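Local coordinates for uncharacterized protein (PDB 4JZA) that is a Legionella phosphoinositide phosphatase that probably removes the 3-phosphate from phosphatidylinositol 3-phosphate in the setting of pathogen-host lipid metabolism, at residues Asp172-Glu177 / Leu345-Asn350; His201-Asn206 / Leu215-Asp220; Pro307-Val312 / Phe319-Val324. All coordinates share one frame; numbering follows the deposited sequence.

Interaction 1 (Asp172-Glu177 / Leu345-Asn350); sequences DQLLDE and LPLPAN
L174 reaches out from the helix and divides its two methyl groups between P346 and L347 of the facing loop. CD1 meets the rim of the proline ring, 3.9 Å from P346 CG and 4.1 Å from P346 CD, the two side chains lying at a slant to each other. CD2 goes to the leucine, 3.7 Å from L347 CD1 and 4.1 Å from L347 CD2, so one methyl faces both branches of a side chain set at about a right angle to its own. With CG anti to the backbone N (chi1 -177°), L174 stretches away from the helix toward the loop. P346 is the centre of an inverse gamma turn, closed by a weak bond from L347 N to L345 O, and at this turn the proline ring and the L347 side chain both point toward the helix. In the fold, helix 172-183 follows strand 159-166 and the loop leads into strand 352-359, the antiparallel neighbour of that strand in the large mixed sheet; the largely helical excursion between them includes the insertion domain. P346 O accepts a hydrogen bond from Y171 OH, while W309 of helix 308-311 packs on both L174 and P346. One turn along from L174, E177 OE2 forms a salt bridge with R393 of helix 388-402.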
# COMPACT_ATOMS: atom_id res chain seq x y z
N ASP A 172 -0.89 -19.71 13.92
CA ASP A 172 -2.15 -20.40 14.23
C ASP A 172 -3.28 -19.49 14.75
O ASP A 172 -4.44 -19.59 14.28
CB ASP A 172 -1.90 -21.50 15.27
CG ASP A 172 -1.14 -22.70 14.69
OD1 ASP A 172 -0.92 -22.77 13.46
OD2 ASP A 172 -0.76 -23.57 15.51
N GLN A 173 -2.96 -18.60 15.69
CA GLN A 173 -3.95 -17.68 16.19
C GLN A 173 -4.65 -16.95 15.04
O GLN A 173 -5.87 -16.91 14.97
CB GLN A 173 -3.36 -16.70 17.21
CG GLN A 173 -4.48 -15.84 17.74
CD GLN A 173 -4.15 -14.90 18.89
OE1 GLN A 173 -4.99 -14.53 19.59
NE2 GLN A 173 -3.02 -14.45 19.02
N LEU A 174 -3.88 -16.40 14.13
CA LEU A 174 -4.45 -15.63 13.05
C LEU A 174 -5.29 -16.52 12.17
O LEU A 174 -6.34 -16.10 11.69
CB LEU A 174 -3.37 -14.95 12.20
CG LEU A 174 -3.96 -14.06 11.08
CD1 LEU A 174 -4.24 -12.68 11.61
CD2 LEU A 174 -3.05 -13.97 9.88
N LEU A 175 -4.83 -17.73 11.92
CA LEU A 175 -5.62 -18.63 11.07
C LEU A 175 -6.98 -18.87 11.68
O LEU A 175 -7.97 -18.94 10.94
CB LEU A 175 -4.90 -19.97 10.83
CG LEU A 175 -3.56 -19.86 10.12
CD1 LEU A 175 -2.99 -21.22 9.82
CD2 LEU A 175 -3.75 -19.11 8.83
N ASP A 176 -7.01 -18.98 13.02
CA ASP A 176 -8.26 -19.22 13.73
C ASP A 176 -9.18 -18.03 13.63
O ASP A 176 -10.38 -18.18 13.34
CB ASP A 176 -8.00 -19.52 15.21
CG ASP A 176 -7.32 -20.86 15.42
OD1 ASP A 176 -7.46 -21.80 14.57
OD2 ASP A 176 -6.63 -20.96 16.45
N GLU A 177 -8.61 -16.85 13.82
CA GLU A 177 -9.35 -15.62 13.60
C GLU A 177 -9.89 -15.49 12.16
O GLU A 177 -11.00 -15.04 11.96
CB GLU A 177 -8.51 -14.43 13.97
CG GLU A 177 -8.19 -14.33 15.46
CD GLU A 177 -7.01 -13.40 15.72
OE1 GLU A 177 -6.28 -13.03 14.77
OE2 GLU A 177 -6.81 -13.04 16.88
N LEU A 345 -2.70 -5.80 8.68
CA LEU A 345 -2.99 -7.10 9.24
C LEU A 345 -1.79 -7.52 10.09
O LEU A 345 -0.64 -7.21 9.78
CB LEU A 345 -3.23 -8.10 8.13
CG LEU A 345 -4.32 -7.75 7.10
CD1 LEU A 345 -4.30 -8.77 5.96
CD2 LEU A 345 -5.70 -7.79 7.73
N PRO A 346 -2.05 -8.23 11.19
CA PRO A 346 -1.01 -8.46 12.18
C PRO A 346 -0.15 -9.67 11.88
O PRO A 346 -0.06 -10.58 12.67
CB PRO A 346 -1.81 -8.64 13.47
CG PRO A 346 -3.09 -9.23 13.03
CD PRO A 346 -3.36 -8.71 11.65
N LEU A 347 0.49 -9.66 10.74
CA LEU A 347 1.50 -10.64 10.40
C LEU A 347 2.50 -10.00 9.48
O LEU A 347 2.21 -9.04 8.81
CB LEU A 347 0.88 -11.86 9.73
CG LEU A 347 0.33 -11.75 8.32
CD1 LEU A 347 -0.05 -13.15 7.83
CD2 LEU A 347 -0.87 -10.84 8.30
N PRO A 348 3.70 -10.49 9.45
CA PRO A 348 4.83 -9.77 8.82
C PRO A 348 4.82 -9.67 7.32
O PRO A 348 4.43 -10.62 6.60
CB PRO A 348 6.05 -10.62 9.17
CG PRO A 348 5.60 -11.56 10.21
CD PRO A 348 4.14 -11.75 10.08
N ALA A 349 5.32 -8.54 6.87
CA ALA A 349 5.28 -8.23 5.46
C ALA A 349 6.63 -8.38 4.92
O ALA A 349 7.62 -8.20 5.64
CB ALA A 349 4.80 -6.81 5.23
N ASN A 350 6.66 -8.70 3.63
CA ASN A 350 7.90 -8.82 2.89
C ASN A 350 8.85 -9.73 3.64
O ASN A 350 10.04 -9.42 3.71
CB ASN A 350 8.51 -7.43 2.65
CG ASN A 350 9.57 -7.43 1.56
OD1 ASN A 350 9.72 -8.37 0.75
ND2 ASN A 350 10.33 -6.35 1.52

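Interaction 2 (His201-Asn206 / Leu215-Asp220); sequences HAYFCN and LEVIRD
The carboxylate of D220 is held through both oxygens: Y203 OH donates a hydrogen bond to OD1, and H262 NE2 is hydrogen-bonded to OD2. The modelled separation of Y203 OH and D220 OD1, 2.5 Å, is very short, and at this resolution the exact length is doubtful. Y203 and D220 approach from opposite directions, Y203 extending with CG anti to the backbone N (chi1 -175°), and the phenol ring and carboxylate are twisted 64° apart. OD1 comes to the ring's edge near its plane, not over a face. One turn before D220, V217 packs against the same phenol: its CG1 lies in the ring plane at the edge, 3.9 Å from Y203 CE2. F204 adds a looser apolar contact, CE1 to the same V217 CG1 at 4.4 Å. The two aromatic residues also pack on each other, Y203 CD2 standing 4.1 Å above the centre of the F204 ring. Behind them, A202 O takes two bonds from one residue, N206 N at 3.0 Å and N206 ND2 at 2.8 Å, the ND2 N-H meeting a lone pair of A202 O in the carbonyl plane. The helix segments are well separated, with axes no closer than 13.0 Å and directions 128° apart, and the gap is bridged mainly from one side, by the Y203 ring and its hydroxyl reaching the shorter V217 and D220. Both belong to the phosphoinositide phosphatase insertion domain. Y203 meets H262 and F284 edge-to-face and F204 meets W192 likewise; helix 261-270 packs on A202, Y203 and N206, while H201 and C205 of helix 198-206 turn to helix 308-311.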
# COMPACT_ATOMS: atom_id res chain seq x y z
N HIS A 201 -13.98 1.42 23.18
CA HIS A 201 -13.58 0.41 22.19
C HIS A 201 -13.07 -0.84 22.90
O HIS A 201 -13.42 -1.97 22.49
CB HIS A 201 -12.49 0.94 21.24
CG HIS A 201 -12.44 0.28 19.89
ND1 HIS A 201 -13.37 0.51 18.91
CD2 HIS A 201 -11.55 -0.59 19.36
CE1 HIS A 201 -13.06 -0.17 17.82
NE2 HIS A 201 -11.97 -0.86 18.07
N ALA A 202 -12.27 -0.67 23.95
CA ALA A 202 -11.80 -1.83 24.66
C ALA A 202 -12.98 -2.57 25.33
O ALA A 202 -13.00 -3.83 25.36
CB ALA A 202 -10.76 -1.46 25.69
N TYR A 203 -13.94 -1.81 25.86
CA TYR A 203 -15.08 -2.42 26.56
C TYR A 203 -15.79 -3.41 25.65
O TYR A 203 -15.86 -4.58 25.96
CB TYR A 203 -16.08 -1.36 27.08
CG TYR A 203 -17.21 -1.93 27.91
CD1 TYR A 203 -17.01 -2.25 29.23
CD2 TYR A 203 -18.45 -2.15 27.39
CE1 TYR A 203 -18.00 -2.77 30.02
CE2 TYR A 203 -19.46 -2.69 28.17
CZ TYR A 203 -19.23 -2.99 29.50
OH TYR A 203 -20.19 -3.55 30.34
N PHE A 204 -16.25 -2.95 24.51
CA PHE A 204 -17.06 -3.79 23.64
C PHE A 204 -16.24 -4.86 22.95
O PHE A 204 -16.71 -5.97 22.73
CB PHE A 204 -17.79 -2.93 22.58
CG PHE A 204 -18.91 -2.09 23.14
CD1 PHE A 204 -20.11 -2.67 23.53
CD2 PHE A 204 -18.78 -0.72 23.26
CE1 PHE A 204 -21.14 -1.88 24.04
CE2 PHE A 204 -19.81 0.07 23.75
CZ PHE A 204 -20.99 -0.51 24.15
N CYS A 205 -15.00 -4.56 22.59
CA CYS A 205 -14.20 -5.56 21.86
C CYS A 205 -13.71 -6.68 22.77
O CYS A 205 -13.37 -7.74 22.29
CB CYS A 205 -13.01 -4.93 21.08
SG CYS A 205 -13.55 -3.89 19.69
N ASN A 206 -13.71 -6.45 24.08
CA ASN A 206 -13.30 -7.51 25.02
C ASN A 206 -14.42 -8.13 25.82
O ASN A 206 -14.20 -9.04 26.62
CB ASN A 206 -12.24 -6.98 25.95
CG ASN A 206 -10.97 -6.66 25.20
OD1 ASN A 206 -10.23 -7.56 24.84
ND2 ASN A 206 -10.74 -5.38 24.93
N LEU A 215 -29.46 -5.28 27.52
CA LEU A 215 -29.83 -5.25 28.93
C LEU A 215 -28.71 -5.78 29.86
O LEU A 215 -28.39 -5.16 30.87
CB LEU A 215 -31.14 -6.02 29.15
CG LEU A 215 -32.38 -5.31 28.58
CD1 LEU A 215 -33.66 -6.16 28.62
CD2 LEU A 215 -32.59 -4.00 29.34
N GLU A 216 -28.09 -6.89 29.53
CA GLU A 216 -26.98 -7.37 30.35
C GLU A 216 -25.77 -6.43 30.30
O GLU A 216 -24.99 -6.35 31.27
CB GLU A 216 -26.62 -8.83 30.02
CG GLU A 216 -27.60 -9.84 30.62
CD GLU A 216 -27.35 -11.30 30.20
OE1 GLU A 216 -26.22 -11.67 29.75
OE2 GLU A 216 -28.29 -12.10 30.38
N VAL A 217 -25.61 -5.68 29.21
CA VAL A 217 -24.52 -4.69 29.17
C VAL A 217 -24.73 -3.56 30.16
O VAL A 217 -23.84 -3.26 30.94
CB VAL A 217 -24.32 -4.11 27.76
CG1 VAL A 217 -23.28 -2.99 27.78
CG2 VAL A 217 -23.89 -5.23 26.82
N ILE A 218 -25.91 -2.96 30.15
CA ILE A 218 -26.22 -1.87 31.08
C ILE A 218 -26.00 -2.30 32.52
O ILE A 218 -25.36 -1.58 33.28
CB ILE A 218 -27.67 -1.39 30.94
CG1 ILE A 218 -27.87 -0.81 29.54
CG2 ILE A 218 -28.02 -0.37 32.03
CD1 ILE A 218 -29.29 -0.88 29.01
N ARG A 219 -26.50 -3.48 32.88
CA ARG A 219 -26.35 -3.99 34.24
C ARG A 219 -24.87 -4.22 34.52
O ARG A 219 -24.36 -3.77 35.54
CB ARG A 219 -27.22 -5.24 34.53
CG ARG A 219 -28.62 -4.92 35.12
CD ARG A 219 -29.44 -6.16 35.52
NE ARG A 219 -28.58 -7.33 35.74
CZ ARG A 219 -28.48 -8.40 34.93
NH1 ARG A 219 -29.22 -8.54 33.83
NH2 ARG A 219 -27.63 -9.36 35.25
N ASP A 220 -24.17 -4.90 33.60
CA ASP A 220 -22.74 -5.14 33.77
C ASP A 220 -22.00 -3.86 34.13
O ASP A 220 -21.18 -3.85 35.04
CB ASP A 220 -22.12 -5.72 32.50
CG ASP A 220 -20.61 -5.87 32.59
OD1 ASP A 220 -19.88 -4.85 32.42
OD2 ASP A 220 -20.16 -7.01 32.82

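Interaction 3 (Pro307-Val312 / Phe319-Val324); sequences PQWYWV and FFLEHV
P307 stands at the N-cap of the short helix 308-311, its carbonyl O receiving Y310 N at 2.9 Å and, weakly, W311 N; across from it, residues 319-324 form regular helix, with H323 N bonded to F319 O. These are consecutive helices, the single turn 308-311 and helix 315-325, joined by a short connection and kept apart enough that the nearest CA atoms, those of Y310 and L321, are 9.9 Å from each other. L321 and the two aromatic rings reach into that gap from either segment. With CG anti to the backbone N (chi1 -176°), L321 sends the methyl CD2 to two aromatic rims at once: 4.1 Å from Y310 CE1 and 4.4 Å from W309 CZ3, close to the plane of each ring. Y310 and L321 meet at a slant. The polar ends of both aromatics are engaged by other residues, Y310 OH by P187 O and W309 NE1 by E177 OE1, which would help fix the ring positions. Beside the contact, E322 makes salt bridges to K188 and K326, and F319 a cation-pi contact with K188. One face of the W309 indole carries P307 CG, 3.5 Å above the ring plane and offset toward its rim.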
# COMPACT_ATOMS: atom_id res chain seq x y z
N PRO A 307 -11.68 -10.51 16.51
CA PRO A 307 -10.59 -9.76 17.11
C PRO A 307 -10.56 -8.28 16.79
O PRO A 307 -10.97 -7.86 15.71
CB PRO A 307 -9.37 -10.42 16.52
CG PRO A 307 -9.85 -10.93 15.20
CD PRO A 307 -11.24 -11.37 15.40
N GLN A 308 -10.06 -7.50 17.74
CA GLN A 308 -10.04 -6.04 17.66
C GLN A 308 -9.23 -5.53 16.46
O GLN A 308 -9.59 -4.54 15.85
CB GLN A 308 -9.51 -5.50 18.98
CG GLN A 308 -9.63 -4.01 19.18
CD GLN A 308 -9.00 -3.57 20.50
OE1 GLN A 308 -8.16 -4.29 21.08
NE2 GLN A 308 -9.37 -2.40 20.98
N TRP A 309 -8.16 -6.22 16.07
CA TRP A 309 -7.47 -5.82 14.85
C TRP A 309 -8.38 -5.83 13.63
O TRP A 309 -8.17 -5.05 12.72
CB TRP A 309 -6.23 -6.67 14.59
CG TRP A 309 -6.43 -8.08 14.24
CD1 TRP A 309 -6.16 -9.14 15.03
CD2 TRP A 309 -6.85 -8.61 12.99
NE1 TRP A 309 -6.40 -10.30 14.36
CE2 TRP A 309 -6.85 -9.99 13.10
CE3 TRP A 309 -7.23 -8.03 11.78
CZ2 TRP A 309 -7.22 -10.84 12.03
CZ3 TRP A 309 -7.61 -8.88 10.70
CH2 TRP A 309 -7.59 -10.25 10.84
N TYR A 310 -9.37 -6.69 13.59
CA TYR A 310 -10.25 -6.79 12.45
C TYR A 310 -11.14 -5.57 12.42
O TYR A 310 -11.30 -4.94 11.37
CB TYR A 310 -11.10 -8.06 12.51
CG TYR A 310 -12.09 -8.15 11.43
CD1 TYR A 310 -11.68 -8.38 10.12
CD2 TYR A 310 -13.45 -8.02 11.69
CE1 TYR A 310 -12.60 -8.45 9.09
CE2 TYR A 310 -14.38 -8.09 10.65
CZ TYR A 310 -13.95 -8.31 9.35
OH TYR A 310 -14.85 -8.39 8.28
N TRP A 311 -11.68 -5.19 13.58
CA TRP A 311 -12.68 -4.10 13.61
C TRP A 311 -12.13 -2.71 13.25
O TRP A 311 -12.87 -1.84 12.86
CB TRP A 311 -13.39 -4.04 14.98
CG TRP A 311 -14.20 -5.28 15.35
CD1 TRP A 311 -13.99 -6.08 16.40
CD2 TRP A 311 -15.33 -5.82 14.65
NE1 TRP A 311 -14.90 -7.10 16.41
CE2 TRP A 311 -15.75 -6.95 15.34
CE3 TRP A 311 -16.05 -5.44 13.52
CZ2 TRP A 311 -16.82 -7.72 14.94
CZ3 TRP A 311 -17.13 -6.20 13.12
CH2 TRP A 311 -17.51 -7.31 13.83
N VAL A 312 -10.84 -2.49 13.42
CA VAL A 312 -10.25 -1.20 13.03
C VAL A 312 -9.98 -1.08 11.51
O VAL A 312 -9.75 0.02 10.97
CB VAL A 312 -8.99 -0.88 13.86
CG1 VAL A 312 -9.34 -0.85 15.33
CG2 VAL A 312 -7.90 -1.90 13.60
N PHE A 319 -13.82 -5.71 2.86
CA PHE A 319 -14.31 -6.31 1.64
C PHE A 319 -13.16 -6.92 0.87
O PHE A 319 -13.34 -7.96 0.27
CB PHE A 319 -15.04 -5.33 0.73
CG PHE A 319 -16.47 -5.07 1.12
CD1 PHE A 319 -17.45 -6.02 0.88
CD2 PHE A 319 -16.85 -3.85 1.66
CE1 PHE A 319 -18.77 -5.78 1.17
CE2 PHE A 319 -18.17 -3.60 1.97
CZ PHE A 319 -19.14 -4.56 1.71
N PHE A 320 -12.00 -6.28 0.88
CA PHE A 320 -10.84 -6.85 0.18
C PHE A 320 -10.45 -8.14 0.88
O PHE A 320 -10.20 -9.17 0.23
CB PHE A 320 -9.64 -5.90 0.18
CG PHE A 320 -9.82 -4.62 -0.61
CD1 PHE A 320 -10.83 -4.46 -1.51
CD2 PHE A 320 -8.92 -3.59 -0.46
CE1 PHE A 320 -10.95 -3.28 -2.22
CE2 PHE A 320 -9.02 -2.42 -1.15
CZ PHE A 320 -10.04 -2.25 -2.03
N LEU A 321 -10.39 -8.12 2.21
CA LEU A 321 -10.02 -9.34 2.93
C LEU A 321 -11.00 -10.45 2.59
O LEU A 321 -10.59 -11.57 2.25
CB LEU A 321 -9.98 -9.11 4.45
CG LEU A 321 -9.53 -10.25 5.36
CD1 LEU A 321 -8.18 -10.75 4.94
CD2 LEU A 321 -9.47 -9.74 6.81
N GLU A 322 -12.28 -10.11 2.71
CA GLU A 322 -13.37 -11.00 2.39
C GLU A 322 -13.17 -11.63 1.01
O GLU A 322 -13.33 -12.82 0.84
CB GLU A 322 -14.71 -10.26 2.45
CG GLU A 322 -15.90 -10.97 1.78
CD GLU A 322 -17.19 -10.15 1.80
OE1 GLU A 322 -18.19 -10.57 1.19
OE2 GLU A 322 -17.23 -9.08 2.43
N HIS A 323 -12.79 -10.84 0.02
CA HIS A 323 -12.76 -11.37 -1.32
C HIS A 323 -11.66 -12.40 -1.53
O HIS A 323 -11.81 -13.31 -2.33
CB HIS A 323 -12.57 -10.24 -2.30
CG HIS A 323 -12.67 -10.67 -3.72
ND1 HIS A 323 -13.87 -10.99 -4.32
CD2 HIS A 323 -11.72 -10.80 -4.68
CE1 HIS A 323 -13.66 -11.31 -5.59
NE2 HIS A 323 -12.37 -11.19 -5.84
N VAL A 324 -10.54 -12.23 -0.84
CA VAL A 324 -9.43 -13.18 -0.88
C VAL A 324 -9.76 -14.42 -0.09
O VAL A 324 -9.44 -15.50 -0.57
CB VAL A 324 -8.14 -12.60 -0.29
CG1 VAL A 324 -7.08 -13.64 -0.15
CG2 VAL A 324 -7.59 -11.52 -1.20

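Overall arrangement
Interactions 2 and 3 follow one another along the chain, and both are nested inside the loop that interaction 1 closes. Interactions 1 and 3 touch, with centres 11 Å apart: the W309 indole joins them, its CZ2 lying 3.5 Å from L174 CD1. Interactions 3 and 2, 22 Å between centres, meet where H201 and C205 lie on Q308. Interactions 1 and 2 do not touch; about 10 Å separates their nearest atoms, and segment 307-312 contacts both. In interaction 1, N350 ND2 makes a weak hydrogen bond to S552 O, in a loop whose Cys-Val-Ser-Gly-Lys-Asp-Arg sequence matches the CX5R phosphatase signature and is probably the catalytic P-loop.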